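Local coordinates for protein laccase (Botrytis aclada, PDB 3SQR) that oxidises phenolic substrates such as hydroquinones at copper centres and passes the electrons to dioxygen, reducing it to water, at residues A189-D194 and I295-T300; F253-V258 and Y263-I268. All blocks are in the same frame, centred on the assembly; numbering follows the deposited sequence.

Interaction 1: A189-D194 and I295-T300; sequences ATADYD and IVPYTT. With MAN (alpha-D-mannopyranose), chain L.
Thr190 carries most of this contact, meeting Ile295 through its side chain and Pro297 through its carbonyl oxygen. With chi1 at 51°, Thr190 OG1 lies between its own N and carbonyl carbon, and from there it faces the backbone oxygen of the strand: OG1 and Ile295 O are 2.9 Å apart. The hydroxyl has a second carbonyl, that of Ile288 on the neighbouring strand 285-290, within hydrogen-bonding reach, and a single proton to offer. The methyl branch meets the same backbone oxygen from another position, Thr190 CG2 being 3.4 Å from Ile295 O. Threonine suits this place because its short side chain sets a hydroxyl beside backbone carbonyl oxygens while its methyl packs next to the strand. The Thr190 and Pro297 side chains pass each other at a slant, and Pro297 CG also comes to 3.4 Å from Thr190 O.

In the three-domain cupredoxin architecture of multicopper oxidases, residues 189-194 belong to the connection from strand 180-186, in the first domain, to strand 195-205, in the second. Of these, Thr190 and Ala191 lie against strand 293-300, the outermost strand of a mixed six-stranded sheet in that second domain. Next along the connection, Ala191 adds a small apolar touch, its CB 4.1 Å from Pro297 CG, where the pyrrolidine ring offers a compact hydrocarbon surface. Tyr193 further on engages Arg46 in a cation-pi contact. On the strand, Ile295 turns its side chain away from the loop, and Ile295 CD1 sits in plane at the edge of the Tyr298 ring. Mannose approaches that ring obliquely, with MAN C1 3.6 Å from Tyr298 CD2.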
ATOM      1  N   ALA A 189      12.866  -2.491 -16.565  1.00 26.45           N
ATOM      2  CA  ALA A 189      12.013  -1.258 -16.516  1.00 26.38           C
ATOM      3  C   ALA A 189      11.695  -0.842 -17.955  1.00 25.44           C
ATOM      4  O   ALA A 189      12.392  -1.238 -18.870  1.00 27.15           O
ATOM      5  CB  ALA A 189      12.753  -0.138 -15.770  1.00 24.37           C
ATOM      6  N   THR A 190      10.671  -0.050 -18.139  1.00 26.37           N
ATOM      7  CA  THR A 190      10.157   0.236 -19.452  1.00 27.89           C
ATOM      8  C   THR A 190      10.758   1.519 -20.037  1.00 27.89           C
ATOM      9  O   THR A 190      10.439   1.878 -21.151  1.00 30.20           O
ATOM     10  CB  THR A 190       8.686   0.393 -19.465  1.00 25.95           C
ATOM     11  OG1 THR A 190       8.309   1.337 -18.455  1.00 25.14           O
ATOM     12  CG2 THR A 190       7.937  -0.974 -19.317  1.00 24.16           C
ATOM     13  N   ALA A 191      11.607   2.185 -19.275  1.00 29.57           N
ATOM     14  CA  ALA A 191      12.411   3.294 -19.793  1.00 29.42           C
ATOM     15  C   ALA A 191      13.756   3.263 -19.148  1.00 30.14           C
ATOM     16  O   ALA A 191      13.931   2.741 -18.049  1.00 30.46           O
ATOM     17  CB  ALA A 191      11.703   4.677 -19.563  1.00 28.74           C
ATOM     18  N   ASP A 192      14.729   3.817 -19.851  1.00 29.06           N
ATOM     19  CA  ASP A 192      16.078   3.934 -19.385  1.00 29.38           C
ATOM     20  C   ASP A 192      16.239   5.067 -18.397  1.00 28.09           C
ATOM     21  O   ASP A 192      15.470   6.059 -18.406  1.00 28.65           O
ATOM     22  CB  ASP A 192      17.017   4.157 -20.587  1.00 29.80           C
ATOM     23  CG  ASP A 192      17.148   2.917 -21.467  1.00 34.81           C
ATOM     24  OD1 ASP A 192      16.861   1.780 -21.030  1.00 30.66           O
ATOM     25  OD2 ASP A 192      17.558   3.095 -22.624  1.00 34.48           O
ATOM     26  N   TYR A 193      17.180   4.868 -17.484  1.00 29.15           N
ATOM     27  CA  TYR A 193      17.518   5.822 -16.496  1.00 28.71           C
ATOM     28  C   TYR A 193      18.883   5.522 -15.981  1.00 28.94           C
ATOM     29  O   TYR A 193      19.415   4.398 -16.099  1.00 29.45           O
ATOM     30  CB  TYR A 193      16.494   5.864 -15.328  1.00 28.31           C
ATOM     31  CG  TYR A 193      16.406   4.528 -14.625  1.00 27.58           C
ATOM     32  CD1 TYR A 193      15.550   3.552 -15.090  1.00 28.82           C
ATOM     33  CD2 TYR A 193      17.205   4.259 -13.552  1.00 26.34           C
ATOM     34  CE1 TYR A 193      15.488   2.327 -14.456  1.00 29.01           C
ATOM     35  CE2 TYR A 193      17.151   3.043 -12.874  1.00 27.40           C
ATOM     36  CZ  TYR A 193      16.286   2.084 -13.350  1.00 26.61           C
ATOM     37  OH  TYR A 193      16.250   0.848 -12.731  1.00 30.40           O
ATOM     38  N   ASP A 194      19.511   6.555 -15.412  1.00 29.70           N
ATOM     39  CA  ASP A 194      20.848   6.435 -14.950  1.00 29.80           C
ATOM     40  C   ASP A 194      20.989   6.044 -13.535  1.00 29.67           C
ATOM     41  O   ASP A 194      21.879   5.256 -13.198  1.00 30.73           O
ATOM     42  CB  ASP A 194      21.576   7.792 -15.112  1.00 30.73           C
ATOM     43  CG  ASP A 194      21.605   8.229 -16.543  1.00 30.96           C
ATOM     44  OD1 ASP A 194      21.942   7.358 -17.359  1.00 33.05           O
ATOM     45  OD2 ASP A 194      21.163   9.349 -16.839  1.00 32.48           O
ATOM     46  N   ILE A 295       4.478  -0.151 -16.994  1.00 23.86           N
ATOM     47  CA  ILE A 295       3.514   0.365 -17.947  1.00 23.44           C
ATOM     48  C   ILE A 295       4.272   1.008 -19.101  1.00 24.85           C
ATOM     49  O   ILE A 295       5.427   1.323 -18.991  1.00 25.46           O
ATOM     50  CB  ILE A 295       2.522   1.398 -17.340  1.00 24.14           C
ATOM     51  CG1 ILE A 295       3.230   2.630 -16.800  1.00 23.87           C
ATOM     52  CG2 ILE A 295       1.679   0.734 -16.157  1.00 23.23           C
ATOM     53  CD1 ILE A 295       2.267   3.840 -16.484  1.00 24.78           C
ATOM     54  N   VAL A 296       3.578   1.119 -20.218  1.00 25.50           N
ATOM     55  CA  VAL A 296       4.089   1.922 -21.336  1.00 26.35           C
ATOM     56  C   VAL A 296       4.310   3.330 -20.819  1.00 26.30           C
ATOM     57  O   VAL A 296       3.380   3.945 -20.326  1.00 26.26           O
ATOM     58  CB  VAL A 296       3.073   1.892 -22.471  1.00 27.22           C
ATOM     59  CG1 VAL A 296       3.584   2.791 -23.684  1.00 28.30           C
ATOM     60  CG2 VAL A 296       2.905   0.492 -22.864  1.00 26.90           C
ATOM     61  N   PRO A 297       5.520   3.867 -20.994  1.00 26.68           N
ATOM     62  CA  PRO A 297       5.758   5.186 -20.403  1.00 27.60           C
ATOM     63  C   PRO A 297       4.841   6.294 -20.941  1.00 28.84           C
ATOM     64  O   PRO A 297       4.526   6.321 -22.137  1.00 29.04           O
ATOM     65  CB  PRO A 297       7.205   5.469 -20.765  1.00 27.49           C
ATOM     66  CG  PRO A 297       7.835   4.091 -20.944  1.00 28.20           C
ATOM     67  CD  PRO A 297       6.757   3.262 -21.525  1.00 26.82           C
ATOM     68  N   TYR A 298       4.406   7.187 -20.057  1.00 27.63           N
ATOM     69  CA  TYR A 298       3.702   8.384 -20.409  1.00 27.96           C
ATOM     70  C   TYR A 298       4.215   9.527 -19.554  1.00 29.59           C
ATOM     71  O   TYR A 298       4.807   9.338 -18.469  1.00 28.50           O
ATOM     72  CB  TYR A 298       2.196   8.234 -20.324  1.00 28.05           C
ATOM     73  CG  TYR A 298       1.615   8.295 -18.909  1.00 26.26           C
ATOM     74  CD1 TYR A 298       1.579   7.166 -18.123  1.00 26.18           C
ATOM     75  CD2 TYR A 298       1.110   9.472 -18.402  1.00 27.65           C
ATOM     76  CE1 TYR A 298       1.030   7.208 -16.861  1.00 24.54           C
ATOM     77  CE2 TYR A 298       0.549   9.529 -17.122  1.00 25.81           C
ATOM     78  CZ  TYR A 298       0.504   8.344 -16.379  1.00 23.55           C
ATOM     79  OH  TYR A 298      -0.032   8.323 -15.128  1.00 24.99           O
ATOM     80  N   THR A 299       4.074  10.732 -20.087  1.00 30.15           N
ATOM     81  CA  THR A 299       4.569  11.899 -19.379  1.00 30.83           C
ATOM     82  C   THR A 299       3.418  12.662 -18.764  1.00 30.31           C
ATOM     83  O   THR A 299       2.297  12.733 -19.284  1.00 28.45           O
ATOM     84  CB  THR A 299       5.406  12.808 -20.306  1.00 31.88           C
ATOM     85  OG1 THR A 299       4.642  13.107 -21.471  1.00 35.03           O
ATOM     86  CG2 THR A 299       6.682  12.140 -20.695  1.00 31.00           C
ATOM     87  N   THR A 300       3.689  13.215 -17.595  1.00 28.85           N
ATOM     88  CA  THR A 300       2.709  13.953 -16.871  1.00 29.47           C
ATOM     89  C   THR A 300       3.438  14.989 -16.028  1.00 28.06           C
ATOM     90  O   THR A 300       4.574  14.765 -15.624  1.00 28.24           O
ATOM     91  CB  THR A 300       1.812  13.013 -15.990  1.00 29.05           C
ATOM     92  OG1 THR A 300       0.743  13.787 -15.491  1.00 30.27           O
ATOM     93  CG2 THR A 300       2.667  12.364 -14.813  1.00 27.48           C
TER
HETATM   94  C1  MAN L 561      -2.288   9.425 -19.711  1.00 29.50           C
HETATM   95  C2  MAN L 561      -2.472  10.925 -19.518  1.00 32.35           C
HETATM   96  C3  MAN L 561      -3.896  11.360 -19.834  1.00 33.78           C
HETATM   97  C4  MAN L 561      -4.277  10.880 -21.237  1.00 34.05           C
HETATM   98  C5  MAN L 561      -4.072   9.362 -21.319  1.00 30.73           C
HETATM   99  C6  MAN L 561      -4.365   8.852 -22.736  1.00 32.52           C
HETATM  100  O2  MAN L 561      -1.509  11.587 -20.329  1.00 33.70           O
HETATM  101  O3  MAN L 561      -4.012  12.771 -19.635  1.00 34.49           O
HETATM  102  O4  MAN L 561      -5.630  11.153 -21.455  1.00 31.65           O
HETATM  103  O5  MAN L 561      -2.726   9.018 -21.002  1.00 29.87           O
HETATM  104  O6  MAN L 561      -3.425   9.480 -23.616  1.00 34.10           O

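Interaction 2: F253-V258 and Y263-I268; sequences FELTFV and YRLRLI. With NAG (2-acetamido-2-deoxy-beta-D-glucopyranose), chain C.
The rings of Phe257 and Tyr263 form an offset stack, with centroids 4.3 Å apart and planes inclined by only 4°. Each ring presents one face to the rim of the other: Phe257 CD1 and Tyr263 CD2 are 3.3 Å apart, and the side chains run past each other in opposite directions. Tyr263 CG stands beside its own N, anti to the carbonyl carbon (chi1 -65°), and the ring reaches along one face of Phe257 and brings OH to the backbone of Val258. At the ring edge Val258 N donates a nearly straight hydrogen bond to Tyr263 OH, 2.7 Å long at 168°. Tyrosine therefore suits the site twice over, as an apolar face for phenylalanine and as an acceptor for a backbone N-H. Phe253 turns a ring edge to the acetyl group of a glycan NAG, its CZ 3.8 Å from NAG C8; Val197 O and Val199 O hydrogen-bond this sugar. Arg264 and Arg266 stack their guanidinium groups face to face, with salt bridges from Arg264 to Asp312 and from Arg266 to Asp196 probably offsetting the repulsion.

The two strands belong to different sheets of a cupredoxin beta sandwich: 254-256 is an outermost strand of one, whereas 262-269 lies inside the other. Between the sheets, the branched ends of two leucines meet, Leu255 CD2 lying 4.1 Å from Leu265 CD2.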
ATOM      1  N   PHE A 253      12.425  17.554   3.123  1.00 26.89           N
ATOM      2  CA  PHE A 253      12.990  16.526   2.288  1.00 25.48           C
ATOM      3  C   PHE A 253      13.799  17.198   1.180  1.00 25.85           C
ATOM      4  O   PHE A 253      13.376  18.191   0.627  1.00 24.50           O
ATOM      5  CB  PHE A 253      11.903  15.741   1.591  1.00 25.11           C
ATOM      6  CG  PHE A 253      12.398  14.849   0.487  1.00 22.95           C
ATOM      7  CD1 PHE A 253      13.190  13.741   0.792  1.00 25.00           C
ATOM      8  CD2 PHE A 253      12.128  15.120  -0.856  1.00 22.49           C
ATOM      9  CE1 PHE A 253      13.648  12.887  -0.187  1.00 24.29           C
ATOM     10  CE2 PHE A 253      12.608  14.269  -1.879  1.00 23.78           C
ATOM     11  CZ  PHE A 253      13.393  13.143  -1.533  1.00 25.33           C
ATOM     12  N   GLU A 254      14.949  16.651   0.892  1.00 25.78           N
ATOM     13  CA  GLU A 254      15.774  17.210  -0.181  1.00 26.50           C
ATOM     14  C   GLU A 254      16.251  16.126  -1.072  1.00 26.41           C
ATOM     15  O   GLU A 254      16.621  15.031  -0.581  1.00 27.54           O
ATOM     16  CB  GLU A 254      16.975  17.935   0.422  1.00 28.92           C
ATOM     17  CG  GLU A 254      17.794  18.754  -0.572  1.00 31.37           C
ATOM     18  CD  GLU A 254      18.844  17.982  -1.346  1.00 32.60           C
ATOM     19  OE1 GLU A 254      19.199  16.858  -0.923  1.00 32.84           O
ATOM     20  OE2 GLU A 254      19.317  18.512  -2.389  1.00 30.92           O
ATOM     21  N   LEU A 255      16.321  16.440  -2.353  1.00 25.21           N
ATOM     22  CA  LEU A 255      16.707  15.543  -3.406  1.00 26.01           C
ATOM     23  C   LEU A 255      17.638  16.366  -4.330  1.00 27.08           C
ATOM     24  O   LEU A 255      17.250  17.454  -4.706  1.00 28.15           O
ATOM     25  CB  LEU A 255      15.467  15.124  -4.212  1.00 27.20           C
ATOM     26  CG  LEU A 255      15.735  14.215  -5.405  1.00 27.96           C
ATOM     27  CD1 LEU A 255      16.638  12.972  -5.109  1.00 33.32           C
ATOM     28  CD2 LEU A 255      14.440  13.855  -6.144  1.00 30.25           C
ATOM     29  N   THR A 256      18.820  15.854  -4.567  1.00 27.94           N
ATOM     30  CA  THR A 256      19.818  16.518  -5.435  1.00 28.25           C
ATOM     31  C   THR A 256      19.901  15.921  -6.786  1.00 29.50           C
ATOM     32  O   THR A 256      20.055  14.696  -6.928  1.00 30.73           O
ATOM     33  CB  THR A 256      21.160  16.461  -4.766  1.00 28.38           C
ATOM     34  OG1 THR A 256      21.036  17.187  -3.565  1.00 32.11           O
ATOM     35  CG2 THR A 256      22.244  17.111  -5.679  1.00 32.79           C
ATOM     36  N   PHE A 257      19.823  16.762  -7.819  1.00 28.54           N
ATOM     37  CA  PHE A 257      19.951  16.311  -9.160  1.00 29.52           C
ATOM     38  C   PHE A 257      21.273  16.876  -9.747  1.00 32.26           C
ATOM     39  O   PHE A 257      21.681  18.018  -9.440  1.00 31.53           O
ATOM     40  CB  PHE A 257      18.840  16.802 -10.078  1.00 30.79           C
ATOM     41  CG  PHE A 257      17.571  16.021 -10.053  1.00 29.13           C
ATOM     42  CD1 PHE A 257      17.431  14.828  -9.319  1.00 31.14           C
ATOM     43  CD2 PHE A 257      16.482  16.494 -10.741  1.00 28.19           C
ATOM     44  CE1 PHE A 257      16.212  14.163  -9.341  1.00 30.28           C
ATOM     45  CE2 PHE A 257      15.252  15.812 -10.752  1.00 30.30           C
ATOM     46  CZ  PHE A 257      15.152  14.649 -10.051  1.00 28.49           C
ATOM     47  N   VAL A 258      21.906  16.029 -10.532  1.00 31.69           N
ATOM     48  CA  VAL A 258      23.008  16.366 -11.425  1.00 33.75           C
ATOM     49  C   VAL A 258      22.469  16.572 -12.845  1.00 33.99           C
ATOM     50  O   VAL A 258      21.780  15.769 -13.456  1.00 32.18           O
ATOM     51  CB  VAL A 258      24.093  15.262 -11.435  1.00 32.28           C
ATOM     52  CG1 VAL A 258      25.176  15.614 -12.571  1.00 35.43           C
ATOM     53  CG2 VAL A 258      24.742  15.109 -10.079  1.00 33.26           C
ATOM     54  N   TYR A 263      16.804  10.098 -13.495  1.00 26.88           N
ATOM     55  CA  TYR A 263      16.604   9.541 -12.157  1.00 27.17           C
ATOM     56  C   TYR A 263      15.293   8.777 -12.120  1.00 26.18           C
ATOM     57  O   TYR A 263      14.284   9.234 -12.573  1.00 25.73           O
ATOM     58  CB  TYR A 263      16.518  10.611 -11.113  1.00 28.58           C
ATOM     59  CG  TYR A 263      17.804  11.348 -10.983  1.00 28.88           C
ATOM     60  CD1 TYR A 263      18.791  10.879 -10.170  1.00 27.82           C
ATOM     61  CD2 TYR A 263      18.019  12.547 -11.674  1.00 30.73           C
ATOM     62  CE1 TYR A 263      19.999  11.489 -10.050  1.00 29.38           C
ATOM     63  CE2 TYR A 263      19.231  13.200 -11.529  1.00 31.63           C
ATOM     64  CZ  TYR A 263      20.208  12.685 -10.729  1.00 32.03           C
ATOM     65  OH  TYR A 263      21.444  13.320 -10.545  1.00 32.07           O
ATOM     66  N   ARG A 264      15.357   7.586 -11.547  1.00 25.44           N
ATOM     67  CA  ARG A 264      14.162   6.832 -11.177  1.00 23.75           C
ATOM     68  C   ARG A 264      13.798   7.163  -9.718  1.00 23.23           C
ATOM     69  O   ARG A 264      14.614   7.098  -8.799  1.00 24.22           O
ATOM     70  CB  ARG A 264      14.449   5.343 -11.322  1.00 24.83           C
ATOM     71  CG  ARG A 264      13.286   4.492 -10.873  1.00 24.12           C
ATOM     72  CD  ARG A 264      13.627   3.065 -11.101  1.00 23.46           C
ATOM     73  NE  ARG A 264      12.443   2.231 -10.995  1.00 23.83           N
ATOM     74  CZ  ARG A 264      12.407   0.991 -11.473  1.00 24.96           C
ATOM     75  NH1 ARG A 264      13.448   0.456 -12.123  1.00 26.09           N
ATOM     76  NH2 ARG A 264      11.309   0.283 -11.314  1.00 24.86           N
ATOM     77  N   LEU A 265      12.598   7.655  -9.557  1.00 23.51           N
ATOM     78  CA  LEU A 265      11.999   7.962  -8.224  1.00 23.08           C
ATOM     79  C   LEU A 265      10.859   6.991  -8.032  1.00 22.15           C
ATOM     80  O   LEU A 265      10.050   6.789  -8.905  1.00 22.20           O
ATOM     81  CB  LEU A 265      11.403   9.352  -8.199  1.00 23.53           C
ATOM     82  CG  LEU A 265      12.362  10.554  -8.181  1.00 27.05           C
ATOM     83  CD1 LEU A 265      13.465  10.511  -9.235  1.00 28.16           C
ATOM     84  CD2 LEU A 265      11.512  11.860  -8.186  1.00 25.76           C
ATOM     85  N   ARG A 266      10.726   6.509  -6.810  1.00 22.57           N
ATOM     86  CA  ARG A 266       9.734   5.451  -6.540  1.00 23.14           C
ATOM     87  C   ARG A 266       8.795   6.007  -5.512  1.00 22.89           C
ATOM     88  O   ARG A 266       9.164   6.149  -4.369  1.00 25.36           O
ATOM     89  CB  ARG A 266      10.457   4.211  -6.064  1.00 23.45           C
ATOM     90  CG  ARG A 266      11.528   3.666  -7.018  1.00 22.95           C
ATOM     91  CD  ARG A 266      12.248   2.550  -6.347  1.00 24.52           C
ATOM     92  NE  ARG A 266      13.247   1.880  -7.133  1.00 25.18           N
ATOM     93  CZ  ARG A 266      13.075   0.742  -7.807  1.00 26.00           C
ATOM     94  NH1 ARG A 266      11.898   0.168  -7.862  1.00 23.46           N
ATOM     95  NH2 ARG A 266      14.091   0.199  -8.467  1.00 28.48           N
ATOM     96  N   LEU A 267       7.619   6.386  -5.972  1.00 22.84           N
ATOM     97  CA  LEU A 267       6.696   7.148  -5.201  1.00 23.36           C
ATOM     98  C   LEU A 267       5.703   6.222  -4.552  1.00 22.74           C
ATOM     99  O   LEU A 267       5.111   5.383  -5.219  1.00 23.17           O
ATOM    100  CB  LEU A 267       5.975   8.148  -6.065  1.00 23.08           C
ATOM    101  CG  LEU A 267       6.942   9.069  -6.858  1.00 25.90           C
ATOM    102  CD1 LEU A 267       6.177   9.875  -7.926  1.00 26.43           C
ATOM    103  CD2 LEU A 267       7.720   9.960  -5.896  1.00 25.13           C
ATOM    104  N   ILE A 268       5.519   6.413  -3.255  1.00 22.68           N
ATOM    105  CA  ILE A 268       4.538   5.638  -2.459  1.00 21.40           C
ATOM    106  C   ILE A 268       3.755   6.516  -1.561  1.00 21.63           C
ATOM    107  O   ILE A 268       4.323   7.243  -0.749  1.00 21.33           O
ATOM    108  CB  ILE A 268       5.168   4.517  -1.634  1.00 22.03           C
ATOM    109  CG1 ILE A 268       6.287   3.816  -2.410  1.00 21.81           C
ATOM    110  CG2 ILE A 268       4.010   3.497  -1.097  1.00 21.05           C
ATOM    111  CD1 ILE A 268       6.813   2.598  -1.731  1.00 22.35           C
TER
HETATM  112  C1  NAG C   1      14.055   8.075   1.342  1.00 31.04           C
HETATM  113  C2  NAG C   1      15.254   8.251   0.415  1.00 29.14           C
HETATM  114  C3  NAG C   1      15.846   6.876   0.174  1.00 36.68           C
HETATM  115  C4  NAG C   1      16.246   6.194   1.475  1.00 37.69           C
HETATM  116  C5  NAG C   1      15.106   6.313   2.537  1.00 38.99           C
HETATM  117  C6  NAG C   1      15.670   6.293   3.936  1.00 41.32           C
HETATM  118  C7  NAG C   1      15.455   9.636  -1.560  1.00 32.46           C
HETATM  119  C8  NAG C   1      14.989   9.961  -2.969  1.00 30.94           C
HETATM  120  N2  NAG C   1      14.845   8.667  -0.892  1.00 27.78           N
HETATM  121  O3  NAG C   1      16.939   6.922  -0.712  1.00 37.44           O
HETATM  122  O4  NAG C   1      16.523   4.803   1.228  1.00 40.51           O
HETATM  123  O5  NAG C   1      14.498   7.579   2.561  1.00 32.08           O
HETATM  124  O6  NAG C   1      14.624   6.013   4.869  1.00 47.28           O
HETATM  125  O7  NAG C   1      16.381  10.238  -1.007  1.00 30.21           O

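How the interactions relate
Interactions 1 and 2 both reach the six-stranded sheet of the second cupredoxin domain, the first at its outermost strand 293-300 and the second at the inner strand 262-269. Their centres are 15 Å apart, and interaction 2 is nested within the part of the chain that interaction 1 closes. The two meet through Arg264: its NH1 is 2.9 Å from Tyr193 OH, a probable hydrogen bond, and Ala189 CB packs 3.8 Å from the same NH1. Asp194 adds a tie, its OD2 accepting from Lys262 N just before Tyr263. Different sugars border the two contacts, and both lie away from the copper sites, with centres about 21 and 20 Å from that of the chain.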